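Long-range contacts in CrmK (Actinoalloteichus sp. WH1-2216-6, PDB 5I1V), which is a flavoenzyme oxidase with covalently bound FAD that takes part in recycling a shunt product in caerulomycin biosynthesis: residues A[131-136]-A[147-152]; A[102-107]-A[125-130]; A[182-187]-A[476-481]; A[93-98]-A[201-206]. All blocks are in the same frame, centred on the assembly; numbering follows the deposited sequence. Where two conformers were deposited one is given.

Interaction 1: A[131-136]-A[147-152]. With FAD (flavin-adenine dinucleotide), chain E.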
# COMPACT_ATOMS: atom_id res chain seq x y z
N GLY A 131 -9.06 -11.45 -11.09
CA GLY A 131 -9.40 -10.71 -12.32
C GLY A 131 -8.22 -10.42 -13.20
O GLY A 131 -8.31 -10.36 -14.47
N HIS A 132 -7.06 -10.26 -12.58
CA HIS A 132 -5.89 -9.78 -13.30
C HIS A 132 -5.28 -10.80 -14.29
O HIS A 132 -5.06 -10.50 -15.47
CB HIS A 132 -4.85 -9.34 -12.29
CG HIS A 132 -3.58 -8.88 -12.88
ND1 HIS A 132 -3.46 -7.68 -13.54
CD2 HIS A 132 -2.35 -9.45 -12.90
CE1 HIS A 132 -2.20 -7.52 -13.92
NE2 HIS A 132 -1.52 -8.59 -13.56
N ILE A 133 -5.03 -12.02 -13.82
CA ILE A 133 -4.35 -12.97 -14.64
C ILE A 133 -5.20 -13.43 -15.82
O ILE A 133 -4.71 -13.43 -16.94
CB ILE A 133 -3.80 -14.15 -13.79
CG1 ILE A 133 -2.80 -13.62 -12.76
CG2 ILE A 133 -3.13 -15.15 -14.72
CD1 ILE A 133 -2.23 -14.68 -11.83
N SER A 134 -6.47 -13.75 -15.59
CA SER A 134 -7.36 -14.30 -16.62
C SER A 134 -7.57 -13.34 -17.79
O SER A 134 -7.92 -13.79 -18.89
CB SER A 134 -8.73 -14.70 -16.02
OG SER A 134 -9.33 -13.58 -15.35
N GLY A 135 -7.40 -12.05 -17.58
CA GLY A 135 -7.45 -11.05 -18.64
C GLY A 135 -6.20 -10.83 -19.47
O GLY A 135 -6.25 -10.12 -20.50
N GLY A 136 -5.08 -11.40 -19.04
CA GLY A 136 -3.78 -11.24 -19.70
C GLY A 136 -2.96 -10.11 -19.11
O GLY A 136 -2.49 -9.24 -19.82
N LEU A 147 3.72 -11.74 -20.88
CA LEU A 147 2.52 -11.52 -20.09
C LEU A 147 2.44 -12.50 -18.96
O LEU A 147 3.05 -13.58 -19.02
CB LEU A 147 1.29 -11.66 -20.97
CG LEU A 147 1.28 -10.74 -22.17
CD1 LEU A 147 0.03 -10.97 -23.00
CD2 LEU A 147 1.33 -9.28 -21.78
N THR A 148 1.62 -12.19 -17.96
CA THR A 148 1.38 -13.12 -16.89
C THR A 148 0.92 -14.47 -17.42
O THR A 148 1.34 -15.52 -16.95
CB THR A 148 0.30 -12.62 -15.92
OG1 THR A 148 -0.89 -12.31 -16.66
CG2 THR A 148 0.70 -11.39 -15.28
N VAL A 149 0.06 -14.46 -18.41
CA VAL A 149 -0.48 -15.70 -18.93
C VAL A 149 0.56 -16.56 -19.68
O VAL A 149 0.37 -17.77 -19.84
CB VAL A 149 -1.72 -15.49 -19.79
CG1 VAL A 149 -2.83 -14.83 -18.97
CG2 VAL A 149 -1.42 -14.75 -21.07
N ASP A 150 1.70 -15.99 -20.04
CA ASP A 150 2.83 -16.80 -20.53
C ASP A 150 3.49 -17.73 -19.48
O ASP A 150 4.32 -18.54 -19.84
CB ASP A 150 3.86 -15.90 -21.22
CG ASP A 150 3.26 -15.15 -22.42
OD1 ASP A 150 2.43 -15.81 -23.08
OD2 ASP A 150 3.56 -13.94 -22.70
N TYR A 151 3.08 -17.61 -18.22
CA TYR A 151 3.54 -18.44 -17.14
C TYR A 151 2.44 -19.24 -16.49
O TYR A 151 2.63 -19.75 -15.36
CB TYR A 151 4.19 -17.52 -16.07
CG TYR A 151 5.32 -16.79 -16.70
CD1 TYR A 151 5.12 -15.56 -17.34
CD2 TYR A 151 6.57 -17.36 -16.76
CE1 TYR A 151 6.17 -14.91 -17.98
CE2 TYR A 151 7.62 -16.74 -17.41
CZ TYR A 151 7.43 -15.53 -18.01
OH TYR A 151 8.52 -14.93 -18.65
N LEU A 152 1.25 -19.27 -17.11
CA LEU A 152 0.12 -19.96 -16.50
C LEU A 152 0.24 -21.48 -16.74
O LEU A 152 0.01 -22.00 -17.83
CB LEU A 152 -1.22 -19.48 -16.99
CG LEU A 152 -2.47 -20.05 -16.29
CD1 LEU A 152 -2.49 -19.68 -14.82
CD2 LEU A 152 -3.72 -19.48 -16.93
PA FAD E . -12.42 -7.57 -9.32
O1A FAD E . -13.16 -6.26 -9.38
O2A FAD E . -12.53 -8.32 -8.03
O5B FAD E . -12.85 -8.49 -10.52
C5B FAD E . -12.66 -8.14 -11.88
C4B FAD E . -13.56 -9.02 -12.76
O4B FAD E . -13.04 -10.36 -12.67
C3B FAD E . -15.02 -9.15 -12.38
O3B FAD E . -15.75 -9.48 -13.54
C2B FAD E . -15.03 -10.33 -11.45
O2B FAD E . -16.29 -10.92 -11.14
C1B FAD E . -13.98 -11.24 -12.09
N9A FAD E . -13.25 -12.04 -11.08
C8A FAD E . -12.59 -11.64 -9.95
N7A FAD E . -12.16 -12.73 -9.25
C5A FAD E . -12.54 -13.78 -9.94
C6A FAD E . -12.35 -15.20 -9.74
N6A FAD E . -11.66 -15.57 -8.68
N1A FAD E . -12.89 -16.02 -10.65
C2A FAD E . -13.60 -15.57 -11.71
N3A FAD E . -13.77 -14.26 -12.00
C4A FAD E . -13.29 -13.37 -11.09
N1 FAD E . -3.99 -4.54 -15.32
C2 FAD E . -2.81 -4.83 -15.92
O2 FAD E . -2.74 -5.74 -16.75
N3 FAD E . -1.67 -4.16 -15.64
C4 FAD E . -1.59 -3.13 -14.80
O4 FAD E . -0.50 -2.57 -14.56
C4X FAD E . -2.81 -2.76 -14.10
N5 FAD E . -2.81 -1.72 -13.21
C5X FAD E . -3.92 -1.47 -12.51
C6 FAD E . -3.90 -0.52 -11.49
C7 FAD E . -5.02 -0.20 -10.72
C7M FAD E . -4.91 0.85 -9.61
C8 FAD E . -6.27 -0.93 -11.03
C8M FAD E . -7.54 -0.64 -10.29
C9 FAD E . -6.32 -1.88 -12.06
C9A FAD E . -5.19 -2.18 -12.81
N10 FAD E . -5.21 -3.15 -13.83
C10 FAD E . -4.03 -3.49 -14.46
C1' FAD E . -6.46 -3.70 -14.34
C2' FAD E . -6.78 -4.99 -13.65
O2' FAD E . -6.02 -6.02 -14.25
C3' FAD E . -8.24 -5.31 -13.69
O3' FAD E . -8.97 -4.23 -13.06
C4' FAD E . -8.53 -6.67 -13.02
O4' FAD E . -9.71 -7.20 -13.63
C5' FAD E . -8.71 -6.51 -11.53
O5' FAD E . -8.89 -7.80 -10.95
P FAD E . -9.46 -7.82 -9.47
O1P FAD E . -8.69 -6.90 -8.61
O2P FAD E . -9.63 -9.24 -9.02
O3P FAD E . -10.93 -7.17 -9.69

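Interaction 2: A[102-107]-A[125-130]. With FAD (flavin-adenine dinucleotide), chain E.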
# COMPACT_ATOMS: atom_id res chain seq x y z
N ALA A 102 -5.10 -13.28 -3.62
CA ALA A 102 -3.80 -12.63 -3.38
C ALA A 102 -3.73 -11.38 -4.26
O ALA A 102 -4.23 -11.38 -5.37
CB ALA A 102 -2.67 -13.60 -3.74
N THR A 103 -3.17 -10.28 -3.75
CA THR A 103 -2.99 -9.08 -4.57
C THR A 103 -1.59 -9.10 -5.17
O THR A 103 -0.64 -9.75 -4.64
CB THR A 103 -3.18 -7.83 -3.73
OG1 THR A 103 -2.30 -7.90 -2.61
CG2 THR A 103 -4.59 -7.76 -3.22
N VAL A 104 -1.44 -8.41 -6.28
CA VAL A 104 -0.15 -8.48 -7.00
C VAL A 104 1.04 -7.97 -6.17
O VAL A 104 2.13 -8.56 -6.21
CB VAL A 104 -0.17 -7.73 -8.33
CG1 VAL A 104 -1.31 -8.24 -9.19
CG2 VAL A 104 -0.27 -6.28 -8.06
N GLY A 105 0.83 -6.93 -5.37
CA GLY A 105 1.94 -6.35 -4.58
C GLY A 105 2.55 -7.36 -3.62
O GLY A 105 3.80 -7.44 -3.41
N GLN A 106 1.64 -8.11 -3.03
CA GLN A 106 1.91 -9.13 -2.07
C GLN A 106 2.62 -10.29 -2.72
O GLN A 106 3.58 -10.82 -2.18
CB GLN A 106 0.56 -9.60 -1.51
CG GLN A 106 0.59 -10.87 -0.70
CD GLN A 106 -0.80 -11.52 -0.57
OE1 GLN A 106 -1.85 -10.92 -0.92
NE2 GLN A 106 -0.80 -12.74 -0.05
N ILE A 107 2.09 -10.72 -3.86
CA ILE A 107 2.65 -11.78 -4.63
C ILE A 107 4.13 -11.42 -4.96
O ILE A 107 5.05 -12.25 -4.76
CB ILE A 107 1.84 -12.00 -5.96
CG1 ILE A 107 0.45 -12.59 -5.69
CG2 ILE A 107 2.54 -12.98 -6.86
CD1 ILE A 107 -0.50 -12.49 -6.87
N MET A 125 -0.97 -2.08 -6.70
CA MET A 125 -0.70 -2.87 -5.50
C MET A 125 -1.83 -3.75 -5.06
O MET A 125 -1.59 -4.90 -4.66
CB MET A 125 -0.35 -1.95 -4.34
CG MET A 125 1.06 -1.39 -4.46
SD MET A 125 2.32 -2.70 -4.46
CE MET A 125 2.04 -3.29 -2.77
N GLY A 126 -3.06 -3.23 -5.17
CA GLY A 126 -4.22 -3.91 -4.67
C GLY A 126 -4.98 -4.78 -5.68
O GLY A 126 -6.03 -5.30 -5.35
N VAL A 127 -4.45 -4.93 -6.89
CA VAL A 127 -5.13 -5.67 -7.95
C VAL A 127 -5.12 -7.16 -7.53
O VAL A 127 -4.10 -7.66 -7.13
CB VAL A 127 -4.40 -5.42 -9.24
CG1 VAL A 127 -4.80 -6.39 -10.31
CG2 VAL A 127 -4.66 -3.99 -9.69
N GLY A 128 -6.26 -7.83 -7.64
CA GLY A 128 -6.37 -9.27 -7.29
C GLY A 128 -5.97 -10.16 -8.44
O GLY A 128 -6.26 -9.87 -9.64
N ALA A 129 -5.37 -11.29 -8.10
CA ALA A 129 -4.93 -12.26 -9.08
C ALA A 129 -6.15 -12.70 -9.86
O ALA A 129 -6.11 -12.88 -11.07
CB ALA A 129 -4.32 -13.47 -8.38
N GLY A 130 -7.25 -12.84 -9.15
CA GLY A 130 -8.46 -13.39 -9.74
C GLY A 130 -8.93 -12.77 -11.04
O GLY A 130 -9.18 -13.50 -11.96
PA FAD E . -12.42 -7.57 -9.32
O1A FAD E . -13.16 -6.26 -9.38
O2A FAD E . -12.53 -8.32 -8.03
O5B FAD E . -12.85 -8.49 -10.52
C5B FAD E . -12.66 -8.14 -11.88
C4B FAD E . -13.56 -9.02 -12.76
O4B FAD E . -13.04 -10.36 -12.67
C3B FAD E . -15.02 -9.15 -12.38
O3B FAD E . -15.75 -9.48 -13.54
C2B FAD E . -15.03 -10.33 -11.45
O2B FAD E . -16.29 -10.92 -11.14
C1B FAD E . -13.98 -11.24 -12.09
N9A FAD E . -13.25 -12.04 -11.08
C8A FAD E . -12.59 -11.64 -9.95
N7A FAD E . -12.16 -12.73 -9.25
C5A FAD E . -12.54 -13.78 -9.94
C6A FAD E . -12.35 -15.20 -9.74
N6A FAD E . -11.66 -15.57 -8.68
N1A FAD E . -12.89 -16.02 -10.65
C2A FAD E . -13.60 -15.57 -11.71
N3A FAD E . -13.77 -14.26 -12.00
C4A FAD E . -13.29 -13.37 -11.09
N1 FAD E . -3.99 -4.54 -15.32
C2 FAD E . -2.81 -4.83 -15.92
O2 FAD E . -2.74 -5.74 -16.75
N3 FAD E . -1.67 -4.16 -15.64
C4 FAD E . -1.59 -3.13 -14.80
O4 FAD E . -0.50 -2.57 -14.56
C4X FAD E . -2.81 -2.76 -14.10
N5 FAD E . -2.81 -1.72 -13.21
C5X FAD E . -3.92 -1.47 -12.51
C6 FAD E . -3.90 -0.52 -11.49
C7 FAD E . -5.02 -0.20 -10.72
C7M FAD E . -4.91 0.85 -9.61
C8 FAD E . -6.27 -0.93 -11.03
C8M FAD E . -7.54 -0.64 -10.29
C9 FAD E . -6.32 -1.88 -12.06
C9A FAD E . -5.19 -2.18 -12.81
N10 FAD E . -5.21 -3.15 -13.83
C10 FAD E . -4.03 -3.49 -14.46
C1' FAD E . -6.46 -3.70 -14.34
C2' FAD E . -6.78 -4.99 -13.65
O2' FAD E . -6.02 -6.02 -14.25
C3' FAD E . -8.24 -5.31 -13.69
O3' FAD E . -8.97 -4.23 -13.06
C4' FAD E . -8.53 -6.67 -13.02
O4' FAD E . -9.71 -7.20 -13.63
C5' FAD E . -8.71 -6.51 -11.53
O5' FAD E . -8.89 -7.80 -10.95
P FAD E . -9.46 -7.82 -9.47
O1P FAD E . -8.69 -6.90 -8.61
O2P FAD E . -9.63 -9.24 -9.02
O3P FAD E . -10.93 -7.17 -9.69

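Interaction 3: A[182-187]-A[476-481]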
# COMPACT_ATOMS: atom_id res chain seq x y z
N LEU A 182 -10.45 -25.04 -21.25
CA LEU A 182 -10.68 -24.22 -20.06
C LEU A 182 -9.43 -23.44 -19.64
O LEU A 182 -9.52 -22.25 -19.28
CB LEU A 182 -11.18 -25.08 -18.89
CG LEU A 182 -11.77 -24.35 -17.70
CD1 LEU A 182 -12.86 -23.39 -18.17
CD2 LEU A 182 -12.30 -25.35 -16.68
N TRP A 183 -8.27 -24.10 -19.71
CA TRP A 183 -7.01 -23.42 -19.40
C TRP A 183 -6.81 -22.30 -20.40
O TRP A 183 -6.49 -21.16 -20.02
CB TRP A 183 -5.83 -24.39 -19.41
CG TRP A 183 -4.50 -23.68 -19.43
CD1 TRP A 183 -3.79 -23.25 -18.37
CD2 TRP A 183 -3.80 -23.27 -20.59
NE1 TRP A 183 -2.67 -22.61 -18.78
CE2 TRP A 183 -2.65 -22.59 -20.16
CE3 TRP A 183 -4.04 -23.41 -21.97
CZ2 TRP A 183 -1.69 -22.11 -21.04
CZ3 TRP A 183 -3.14 -22.88 -22.84
CH2 TRP A 183 -1.96 -22.24 -22.38
N TRP A 184 -7.05 -22.57 -21.68
CA TRP A 184 -6.80 -21.57 -22.69
C TRP A 184 -7.68 -20.33 -22.53
O TRP A 184 -7.24 -19.22 -22.76
CB TRP A 184 -6.99 -22.18 -24.08
CG TRP A 184 -6.68 -21.26 -25.23
CD1 TRP A 184 -5.46 -21.10 -25.84
CD2 TRP A 184 -7.59 -20.43 -25.96
NE1 TRP A 184 -5.56 -20.23 -26.88
CE2 TRP A 184 -6.85 -19.80 -26.99
CE3 TRP A 184 -8.95 -20.15 -25.85
CZ2 TRP A 184 -7.43 -18.92 -27.91
CZ3 TRP A 184 -9.52 -19.29 -26.76
CH2 TRP A 184 -8.75 -18.68 -27.79
N ALA A 185 -8.94 -20.57 -22.16
CA ALA A 185 -9.87 -19.48 -21.89
C ALA A 185 -9.40 -18.53 -20.79
O ALA A 185 -9.68 -17.36 -20.82
CB ALA A 185 -11.22 -20.03 -21.55
N HIS A 186 -8.66 -19.06 -19.85
CA HIS A 186 -8.07 -18.25 -18.78
C HIS A 186 -6.75 -17.59 -19.12
O HIS A 186 -6.08 -17.06 -18.23
CB HIS A 186 -7.94 -19.10 -17.54
CG HIS A 186 -9.26 -19.39 -16.91
ND1 HIS A 186 -10.09 -20.41 -17.32
CD2 HIS A 186 -9.92 -18.75 -15.91
CE1 HIS A 186 -11.20 -20.38 -16.61
NE2 HIS A 186 -11.13 -19.37 -15.76
N THR A 187 -6.36 -17.58 -20.39
CA THR A 187 -5.14 -16.93 -20.79
C THR A 187 -5.50 -15.70 -21.61
O THR A 187 -4.83 -15.37 -22.58
CB THR A 187 -4.18 -17.79 -21.61
OG1 THR A 187 -4.80 -18.18 -22.85
CG2 THR A 187 -3.76 -19.05 -20.84
N PRO A 476 -15.29 -16.08 -31.03
CA PRO A 476 -16.09 -17.30 -31.20
C PRO A 476 -15.54 -18.57 -30.53
O PRO A 476 -16.30 -19.39 -30.10
CB PRO A 476 -16.15 -17.44 -32.75
CG PRO A 476 -16.09 -16.03 -33.22
CD PRO A 476 -15.14 -15.34 -32.27
N ARG A 477 -14.24 -18.74 -30.44
CA ARG A 477 -13.70 -19.87 -29.73
C ARG A 477 -14.02 -19.76 -28.22
O ARG A 477 -14.40 -20.76 -27.58
CB ARG A 477 -12.18 -19.98 -29.93
CG ARG A 477 -11.51 -21.09 -29.14
CD ARG A 477 -12.06 -22.46 -29.39
NE ARG A 477 -11.15 -23.43 -28.80
CZ ARG A 477 -11.48 -24.58 -28.24
NH1 ARG A 477 -12.71 -24.98 -28.18
NH2 ARG A 477 -10.54 -25.34 -27.73
N LEU A 478 -13.89 -18.56 -27.68
CA LEU A 478 -14.28 -18.33 -26.28
C LEU A 478 -15.78 -18.61 -26.05
O LEU A 478 -16.16 -19.18 -25.04
CB LEU A 478 -13.95 -16.92 -25.83
CG LEU A 478 -12.46 -16.62 -25.71
CD1 LEU A 478 -12.29 -15.11 -25.61
CD2 LEU A 478 -11.86 -17.32 -24.48
N GLN A 479 -16.63 -18.23 -27.00
CA GLN A 479 -18.08 -18.54 -26.90
C GLN A 479 -18.29 -20.06 -26.89
O GLN A 479 -19.12 -20.57 -26.17
CB GLN A 479 -18.83 -17.92 -28.04
CG GLN A 479 -18.94 -16.41 -28.03
CD GLN A 479 -19.87 -15.96 -29.12
OE1 GLN A 479 -19.49 -15.95 -30.27
NE2 GLN A 479 -21.09 -15.61 -28.77
N GLU A 480 -17.53 -20.79 -27.68
CA GLU A 480 -17.62 -22.25 -27.67
C GLU A 480 -17.17 -22.85 -26.33
O GLU A 480 -17.73 -23.81 -25.81
CB GLU A 480 -16.77 -22.82 -28.83
CG GLU A 480 -16.43 -24.29 -28.74
CD GLU A 480 -15.44 -24.74 -29.82
OE1 GLU A 480 -14.66 -23.91 -30.34
OE2 GLU A 480 -15.42 -25.94 -30.16
N ILE A 481 -16.11 -22.31 -25.76
CA ILE A 481 -15.65 -22.84 -24.49
C ILE A 481 -16.71 -22.47 -23.40
O ILE A 481 -17.03 -23.26 -22.53
CB ILE A 481 -14.24 -22.30 -24.18
CG1 ILE A 481 -13.29 -22.82 -25.24
CG2 ILE A 481 -13.79 -22.70 -22.79
CD1 ILE A 481 -11.92 -22.17 -25.26

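Interaction 4: A[93-98]-A[201-206]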
# COMPACT_ATOMS: atom_id res chain seq x y z
N ARG A 93 3.67 -29.81 -8.26
CA ARG A 93 3.53 -29.35 -9.64
C ARG A 93 4.73 -28.58 -10.12
O ARG A 93 4.80 -28.25 -11.28
CB ARG A 93 2.27 -28.47 -9.79
CG ARG A 93 0.97 -29.17 -9.41
CD ARG A 93 -0.22 -28.28 -9.70
NE ARG A 93 -1.48 -28.91 -9.32
CZ ARG A 93 -2.25 -29.65 -10.11
NH1 ARG A 93 -3.39 -30.13 -9.63
NH2 ARG A 93 -1.90 -29.94 -11.37
N GLY A 94 5.67 -28.25 -9.23
CA GLY A 94 6.83 -27.51 -9.63
C GLY A 94 6.44 -26.11 -10.05
O GLY A 94 7.00 -25.54 -10.98
N ALA A 95 5.45 -25.56 -9.36
CA ALA A 95 4.90 -24.26 -9.77
C ALA A 95 4.48 -23.47 -8.57
O ALA A 95 4.11 -24.08 -7.56
CB ALA A 95 3.69 -24.49 -10.69
N PHE A 96 4.46 -22.14 -8.69
CA PHE A 96 3.97 -21.30 -7.62
C PHE A 96 2.44 -21.25 -7.57
O PHE A 96 1.78 -20.87 -8.56
CB PHE A 96 4.55 -19.90 -7.73
CG PHE A 96 6.01 -19.87 -7.49
CD1 PHE A 96 6.54 -19.81 -6.22
CD2 PHE A 96 6.88 -19.94 -8.58
CE1 PHE A 96 7.92 -19.84 -6.05
CE2 PHE A 96 8.22 -19.94 -8.40
CZ PHE A 96 8.75 -19.88 -7.16
N GLU A 97 1.88 -21.63 -6.41
CA GLU A 97 0.43 -21.57 -6.20
C GLU A 97 0.05 -20.18 -5.72
O GLU A 97 0.64 -19.66 -4.77
CB GLU A 97 0.03 -22.58 -5.17
CG GLU A 97 -1.47 -22.83 -5.05
CD GLU A 97 -1.80 -23.76 -3.85
OE1 GLU A 97 -0.84 -24.23 -3.23
OE2 GLU A 97 -2.99 -23.96 -3.49
N VAL A 98 -0.92 -19.58 -6.39
CA VAL A 98 -1.38 -18.25 -6.06
C VAL A 98 -2.90 -18.32 -5.93
O VAL A 98 -3.60 -18.43 -6.94
CB VAL A 98 -1.00 -17.21 -7.15
CG1 VAL A 98 -1.55 -15.82 -6.80
CG2 VAL A 98 0.51 -17.08 -7.37
N TRP A 201 -1.53 -21.61 -10.90
CA TRP A 201 -0.16 -22.07 -10.74
C TRP A 201 0.69 -21.43 -11.83
O TRP A 201 0.38 -21.50 -13.02
CB TRP A 201 -0.07 -23.60 -10.84
CG TRP A 201 -0.54 -24.34 -9.62
CD1 TRP A 201 0.18 -24.66 -8.54
CD2 TRP A 201 -1.87 -24.81 -9.38
NE1 TRP A 201 -0.60 -25.35 -7.62
CE2 TRP A 201 -1.87 -25.45 -8.12
CE3 TRP A 201 -3.04 -24.80 -10.12
CZ2 TRP A 201 -3.00 -26.08 -7.59
CZ3 TRP A 201 -4.18 -25.40 -9.59
CH2 TRP A 201 -4.14 -26.05 -8.35
N LEU A 202 1.82 -20.86 -11.40
CA LEU A 202 2.69 -20.18 -12.27
C LEU A 202 4.05 -20.84 -12.37
O LEU A 202 4.68 -21.15 -11.36
CB LEU A 202 2.89 -18.73 -11.80
CG LEU A 202 1.61 -17.90 -11.58
CD1 LEU A 202 1.94 -16.59 -10.89
CD2 LEU A 202 0.93 -17.60 -12.88
N ARG A 203 4.54 -20.95 -13.60
CA ARG A 203 5.88 -21.44 -13.85
C ARG A 203 6.29 -21.18 -15.30
O ARG A 203 5.46 -21.17 -16.17
CB ARG A 203 5.90 -22.94 -13.51
CG ARG A 203 6.02 -23.89 -14.65
CD ARG A 203 5.92 -25.33 -14.15
NE ARG A 203 7.21 -25.89 -13.81
CZ ARG A 203 8.04 -26.41 -14.71
NH1 ARG A 203 7.70 -26.45 -16.00
NH2 ARG A 203 9.23 -26.90 -14.32
N SER A 204 7.57 -20.96 -15.56
CA SER A 204 8.08 -20.88 -16.94
C SER A 204 7.90 -22.19 -17.63
O SER A 204 8.23 -23.23 -17.06
CB SER A 204 9.57 -20.55 -16.95
OG SER A 204 9.80 -19.33 -16.32
N PRO A 205 7.41 -22.18 -18.85
CA PRO A 205 7.25 -23.48 -19.52
C PRO A 205 8.59 -24.23 -19.72
O PRO A 205 8.61 -25.46 -19.75
CB PRO A 205 6.62 -23.13 -20.88
CG PRO A 205 6.53 -21.64 -20.94
CD PRO A 205 6.88 -21.05 -19.61
N ASP A 206 9.69 -23.51 -19.79
CA ASP A 206 10.99 -24.17 -19.94
C ASP A 206 11.87 -24.10 -18.68
O ASP A 206 13.08 -24.17 -18.77
CB ASP A 206 11.70 -23.57 -21.15
CG ASP A 206 10.89 -23.74 -22.44
OD1 ASP A 206 10.38 -24.86 -22.70
OD2 ASP A 206 10.76 -22.75 -23.19
O HOH W 1 9.62 -26.39 -11.71

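Interaction 1: A[131-136]-A[147-152]
The backbones of I133 and T148 pass with their CA atoms 6.2 Å apart, and those of G136 and V149 come closer still, where the type I beta turn from I133 to G136 rests against the short 3-10 segment 148-150. Both pieces belong to the FAD-binding domain of the oxygen-dependent FAD-linked oxidoreductase family, and no hydrogen bond joins them directly. V149 makes the tight approach: its CG1 stands 3.1 Å from I133 O, the same carbonyl that accepts the turn bond from G136 N, and, in the conformer modelled here, also packs on G136 CA. T148 turns two different branches to the turn. Its hydroxyl lies by I133 O but bonds to G137 O, just beyond the turn, while CG2 leans obliquely on H132 NE2. The ND1 edge of that imidazole faces the cofactor. With CG anti to the backbone N (chi1 178°), the H132 ring swings toward the flavin side of FAD, leaving FAD O2' near its plane. H132 ND1 and FAD O2' share a nearly straight hydrogen bond of 3.1 Å.

Interaction 2: A[102-107]-A[125-130]
V104 and V127 meet obliquely, CG1 against CG1 at 4.1 Å, and V127's second branch faces the flavin. In V127, CG1 is anti to the backbone N (chi1 166°), and this sends V127 CG2 to the flavin, 3.6 Å from C9 of FAD. One valine therefore spans from the start of helix 104-115 to the isoalloxazine ring. T103 lies alongside the same strip of chain: its CG2 rests on the G126 carbonyl, and its CB touches both M125 O and V127 O. M125 begins by pointing away, but bends at chi2 and chi3, folding back until M125 CE sits 3.6 Å from G105 CA. Because G105 has no side chain, the methyl can settle directly on the helix backbone. Farther along, I107 CD1 meets A129 CB.

Three backbone bonds also lace the two helix starts together: A129 N to A102 O, V104 N to V127 O, and G105 N to M125 O at 3.2 Å. T103 and G128 form a single beta bridge.

G128, the N-cap residue of helix 129-132, gives its N-H to FAD O1P, with G128 N 2.8 Å from that oxygen, and C124, one of the two covalent attachment points, immediately precedes M125. A neutral backbone N-H at the start of a helix meets the pyrophosphate here, an arrangement that would be expected to ease its negative charge without a cationic side chain from either segment.

Interaction 3: A[182-187]-A[476-481]
W184 lays the six-membered part of its indole against three side chains of helix 475-485, so the flat ring is the large bump of this helix-helix contact. W184 CZ3 is in the middle of the group, 3.6 Å from R477 CG and 3.8 Å from L478 CD2, while W184 CE3 takes I481 CD1 at 3.6 Å. With CG anti to the backbone N (chi1 -176°), the indole reaches out from helix 180-185 into the hollow among these residues, crossing L478 and I481 at about a right angle. Beside the ring, A185 offers a dip. L478 CD2 drops into it to touch A185 CA, and I481 CG2 comes to A185 CB at 3.9 Å.

The contact joins helix 180-185, which follows strand 166-172 of the five-stranded sheet, to helix 475-485 in the berberine-like C-terminal region. R477 adds only the aliphatic start of its chain to the tryptophan; its guanidinium lies over I481 CD1 and salt-bridges E480 through NH1. W184 NE1 is bonded to A390 O, which fixes the ring from its polar edge. With no hydrogen bond crossing between the segments, the contact probably rests on shape fit and the burial of apolar surface, with the charges at its margin.

Interaction 4: A[93-98]-A[201-206]
F96 and L202 pair in hydrogen-bonded register and E97 with W201 in non-hydrogen-bonded register, joining antiparallel strands 95-99 and 196-202 within the five-stranded sheet of the FAD-binding region. The F96-L202 pair is closed by both backbone bonds, F96 N to L202 O at 2.9 Å and L202 N to F96 O at 2.8 Å. A G1 beta bulge, in which G94 and A95 both face D90, begins the first strand.

Aromatic contacts gather on W201. R93, extended from CG to NE, lays CD over one face, 3.6 Å from the centroid of the W201 five-membered ring, while its CZ makes a cation-pi contact above the six-membered ring. E97 runs beside the indole, pointing the same way, with CG near NE1. The polar ends of both find other partners: E97 salt-bridges R199, and W201 NE1 bonds to D90.

Apolar contacts are fewer. A95 CB touches W201 CB, and V98 CG2 packs on L202 CD1 at 3.8 Å.

Beyond the pairs, R203 bends at chi3 (-91°) to bring its guanidinium edge to the bulge. R203 NE bonds to G94 O at 2.9 Å. R203 NH2 donates to a water at 2.7 Å, itself 2.8 Å from G94 O.

How the interactions relate
All four contacts are largely buried; interaction 1 is made wholly of buried residues, while 3 and 4 lie farther from the chain centre, with partly exposed residues such as R477 and R93 at their margins. Interactions 1 and 2 share helix 129-132 and FAD, and H132 CB packs on V127 CG1 between them. Interaction 2 relies on backbone hydrogen bonds, whereas interaction 1 has none across its segments. Interaction 3, between helices, is apolar; interaction 4, between strands, adds sheet bonds and a cation-pi contact. Probable hydrogen bonds tie interaction 1 to 3 (L152 O, W183 NE1) and to 4 (Y151 O, R203 N). V98 joins interaction 4 to I107 and A129 of interaction 2.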